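Local coordinates for protein L-lysine 6-monooxygenase (Pseudomonas syringae pv. tomato, PDB 5CQF) that probably hydroxylates the side-chain amino group of L-lysine in siderophore biosynthesis, as an FAD-dependent, NADP-linked flavoprotein monooxygenase, at residues A255-H263 with L399-S407. Numbering follows the deposited sequence.
Sequences APDHVDYFH and LSERSHGIS
F262, on helix 255-264, packs against the one-turn helix 401-404 and the G405 that follows it, a buried junction of a flavoprotein with two Rossmann-type parallel sheets. The short helix follows strand 393-396, at the edge of one sheet. Its N-cap is S400, whose OG accepts a bond from S403 N.

Aromatic packing centres on F262. With CG anti to the backbone N (chi1 -174°), its ring reaches across to the peptide joining H404 and G405. G405 CA lies 3.6 Å from the centroid of the F262 ring and 14° off its normal, a CH-pi contact, and G405 N also sits over this face. The carbonyl oxygens of R402 and S403 approach the ring edge near its plane; S403 O is 3.4 Å from F262 CE2. L274 and R270 of helix 267-280 also touch this side chain. G405, with positive phi, is the first residue to leave helical geometry, and its CA faces the ring.

Apolar contacts continue around A255 and V259. I406 CD1 touches two side chains, 3.5 Å from V259 CG2 and 3.8 Å from A255 CB, and I406 crosses V259 at roughly a right angle. The same V259 CG2 touches L399 CD2, while its other branch, CG1, lies alongside H404. L414 of helix 412-428 packs on both A255 and L399.

The polar link joins two imidazoles rim to rim, neither over the face of the other. H263 NE2 and H404 ND1 are 3.0 Å apart in a nearly straight hydrogen bond (170°); H404 ND1 lies in the plane of the H263 ring, at its edge, whereas H263 NE2 stands somewhat off the H404 plane.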
loop_
_atom_site.group_PDB
_atom_site.type_symbol
_atom_site.label_atom_id
_atom_site.label_comp_id
_atom_site.label_asym_id
_atom_site.label_seq_id
_atom_site.Cartn_x
_atom_site.Cartn_y
_atom_site.Cartn_z
ATOM N N ALA A 255 17.903 -9.758 13.531
ATOM C CA ALA A 255 19.337 -10.084 13.400
ATOM C C ALA A 255 19.961 -10.788 14.602
ATOM O O ALA A 255 20.697 -11.745 14.411
ATOM C CB ALA A 255 20.152 -8.834 13.076
ATOM N N PRO A 256 19.671 -10.342 15.841
ATOM C CA PRO A 256 20.304 -11.047 16.960
ATOM C C PRO A 256 20.112 -12.574 17.005
ATOM O O PRO A 256 21.012 -13.258 17.490
ATOM C CB PRO A 256 19.690 -10.383 18.199
ATOM C CG PRO A 256 19.423 -9.003 17.714
ATOM C CD PRO A 256 18.904 -9.181 16.305
ATOM N N ASP A 257 18.983 -13.090 16.518
ATOM C CA ASP A 257 18.798 -14.543 16.434
ATOM C C ASP A 257 19.785 -15.200 15.469
ATOM O O ASP A 257 20.215 -16.338 15.700
ATOM C CB ASP A 257 17.405 -14.898 15.962
ATOM C CG ASP A 257 16.334 -14.595 16.992
ATOM O OD1 ASP A 257 16.647 -14.238 18.161
ATOM O OD2 ASP A 257 15.156 -14.740 16.604
ATOM N N HIS A 258 20.111 -14.485 14.391
ATOM C CA HIS A 258 21.074 -14.953 13.397
ATOM C C HIS A 258 22.503 -14.785 13.916
ATOM O O HIS A 258 23.336 -15.639 13.681
ATOM C CB HIS A 258 20.830 -14.270 12.044
ATOM C CG HIS A 258 19.470 -14.588 11.491
ATOM N ND1 HIS A 258 19.269 -15.493 10.467
ATOM C CD2 HIS A 258 18.233 -14.192 11.888
ATOM C CE1 HIS A 258 17.972 -15.635 10.253
ATOM N NE2 HIS A 258 17.322 -14.851 11.095
ATOM N N VAL A 259 22.768 -13.709 14.651
ATOM C CA VAL A 259 24.043 -13.548 15.314
ATOM C C VAL A 259 24.183 -14.705 16.316
ATOM O O VAL A 259 25.256 -15.336 16.329
ATOM C CB VAL A 259 24.179 -12.165 15.978
ATOM C CG1 VAL A 259 25.473 -12.048 16.785
ATOM C CG2 VAL A 259 24.097 -11.058 14.926
ATOM N N ASP A 260 23.125 -15.031 17.092
ATOM C CA ASP A 260 23.192 -16.198 18.056
ATOM C C ASP A 260 23.581 -17.477 17.334
ATOM O O ASP A 260 24.492 -18.186 17.741
ATOM C CB ASP A 260 21.862 -16.512 18.758
ATOM C CG ASP A 260 21.436 -15.445 19.789
ATOM O OD1 ASP A 260 22.201 -14.508 20.070
ATOM O OD2 ASP A 260 20.312 -15.556 20.336
ATOM N N TYR A 261 22.853 -17.797 16.271
ATOM C CA TYR A 261 23.092 -19.033 15.567
ATOM C C TYR A 261 24.550 -19.058 15.111
ATOM O O TYR A 261 25.225 -20.053 15.348
ATOM C CB TYR A 261 22.132 -19.211 14.388
ATOM C CG TYR A 261 22.437 -20.430 13.536
ATOM C CD1 TYR A 261 22.059 -21.715 13.946
ATOM C CD2 TYR A 261 23.080 -20.291 12.308
ATOM C CE1 TYR A 261 22.328 -22.827 13.168
ATOM C CE2 TYR A 261 23.376 -21.402 11.508
ATOM C CZ TYR A 261 23.005 -22.668 11.932
ATOM O OH TYR A 261 23.308 -23.742 11.105
ATOM N N PHE A 262 25.042 -17.967 14.509
ATOM C CA PHE A 262 26.428 -17.902 14.041
ATOM C C PHE A 262 27.438 -18.145 15.168
ATOM O O PHE A 262 28.369 -18.889 14.985
ATOM C CB PHE A 262 26.726 -16.582 13.362
ATOM C CG PHE A 262 28.070 -16.519 12.735
ATOM C CD1 PHE A 262 28.282 -17.038 11.473
ATOM C CD2 PHE A 262 29.130 -15.942 13.402
ATOM C CE1 PHE A 262 29.527 -16.979 10.885
ATOM C CE2 PHE A 262 30.379 -15.866 12.829
ATOM C CZ PHE A 262 30.577 -16.369 11.560
ATOM N N HIS A 263 27.241 -17.558 16.328
ATOM C CA HIS A 263 28.112 -17.860 17.465
ATOM C C HIS A 263 28.046 -19.298 17.970
ATOM O O HIS A 263 29.064 -19.824 18.449
ATOM C CB HIS A 263 27.923 -16.856 18.605
ATOM C CG HIS A 263 28.588 -15.559 18.308
ATOM N ND1 HIS A 263 29.912 -15.334 18.584
ATOM C CD2 HIS A 263 28.158 -14.475 17.620
ATOM C CE1 HIS A 263 30.257 -14.139 18.151
ATOM N NE2 HIS A 263 29.212 -13.597 17.558
ATOM N N LEU A 399 28.705 -4.940 13.738
ATOM C CA LEU A 399 28.637 -6.261 13.152
ATOM C C LEU A 399 29.721 -6.437 12.090
ATOM O O LEU A 399 30.296 -5.467 11.609
ATOM C CB LEU A 399 27.260 -6.492 12.546
ATOM C CG LEU A 399 26.156 -6.681 13.598
ATOM C CD1 LEU A 399 24.787 -6.696 12.944
ATOM C CD2 LEU A 399 26.359 -7.972 14.375
ATOM N N SER A 400 30.008 -7.698 11.776
ATOM C CA SER A 400 30.853 -8.104 10.633
ATOM C C SER A 400 30.517 -9.541 10.268
ATOM O O SER A 400 30.100 -10.330 11.133
ATOM C CB SER A 400 32.344 -8.024 10.962
ATOM O OG SER A 400 32.694 -8.873 12.029
ATOM N N GLU A 401 30.692 -9.878 8.998
ATOM C CA GLU A 401 30.516 -11.247 8.560
ATOM C C GLU A 401 31.462 -12.199 9.323
ATOM O O GLU A 401 31.044 -13.260 9.772
ATOM C CB GLU A 401 30.673 -11.352 7.023
ATOM C CG GLU A 401 29.529 -10.619 6.317
ATOM C CD GLU A 401 29.352 -10.933 4.829
ATOM O OE1 GLU A 401 28.226 -10.714 4.315
ATOM O OE2 GLU A 401 30.309 -11.374 4.169
ATOM N N ARG A 402 32.711 -11.791 9.506
ATOM C CA ARG A 402 33.761 -12.700 10.000
ATOM C C ARG A 402 33.539 -13.048 11.484
ATOM O O ARG A 402 33.802 -14.164 11.900
ATOM C CB ARG A 402 35.175 -12.116 9.754
ATOM C CG ARG A 402 35.461 -10.808 10.517
ATOM C CD ARG A 402 36.872 -10.261 10.314
ATOM N NE ARG A 402 37.881 -11.111 10.930
ATOM C CZ ARG A 402 38.127 -11.156 12.235
ATOM N NH1 ARG A 402 37.456 -10.385 13.088
ATOM N NH2 ARG A 402 39.062 -11.964 12.700
ATOM N N SER A 403 33.060 -12.095 12.280
ATOM C CA SER A 403 32.834 -12.332 13.708
ATOM C C SER A 403 31.386 -12.695 14.021
ATOM O O SER A 403 31.129 -13.406 14.981
ATOM C CB SER A 403 33.236 -11.099 14.515
ATOM O OG SER A 403 34.629 -10.874 14.452
ATOM N N HIS A 404 30.424 -12.167 13.260
ATOM C CA HIS A 404 29.021 -12.298 13.654
ATOM C C HIS A 404 28.093 -12.840 12.582
ATOM O O HIS A 404 26.909 -12.986 12.830
ATOM C CB HIS A 404 28.498 -10.960 14.166
ATOM C CG HIS A 404 29.360 -10.352 15.220
ATOM N ND1 HIS A 404 29.391 -10.822 16.510
ATOM C CD2 HIS A 404 30.237 -9.322 15.178
ATOM C CE1 HIS A 404 30.254 -10.118 17.224
ATOM N NE2 HIS A 404 30.771 -9.186 16.444
ATOM N N GLY A 405 28.613 -13.152 11.397
ATOM C CA GLY A 405 27.781 -13.699 10.335
ATOM C C GLY A 405 26.924 -12.700 9.569
ATOM O O GLY A 405 26.241 -13.077 8.611
ATOM N N ILE A 406 26.983 -11.429 9.961
ATOM C CA ILE A 406 26.217 -10.370 9.305
ATOM C C ILE A 406 27.068 -9.132 9.013
ATOM O O ILE A 406 27.904 -8.706 9.813
ATOM C CB ILE A 406 25.029 -9.911 10.160
ATOM C CG1 ILE A 406 24.085 -11.075 10.446
ATOM C CG2 ILE A 406 24.250 -8.825 9.439
ATOM C CD1 ILE A 406 23.090 -10.760 11.559
ATOM N N SER A 407 26.799 -8.553 7.857
ATOM C CA SER A 407 27.441 -7.333 7.384
ATOM C C SER A 407 27.109 -6.180 8.341
ATOM O O SER A 407 26.072 -6.204 8.999
ATOM C CB SER A 407 26.968 -7.073 5.942
ATOM O OG SER A 407 27.204 -5.751 5.544
#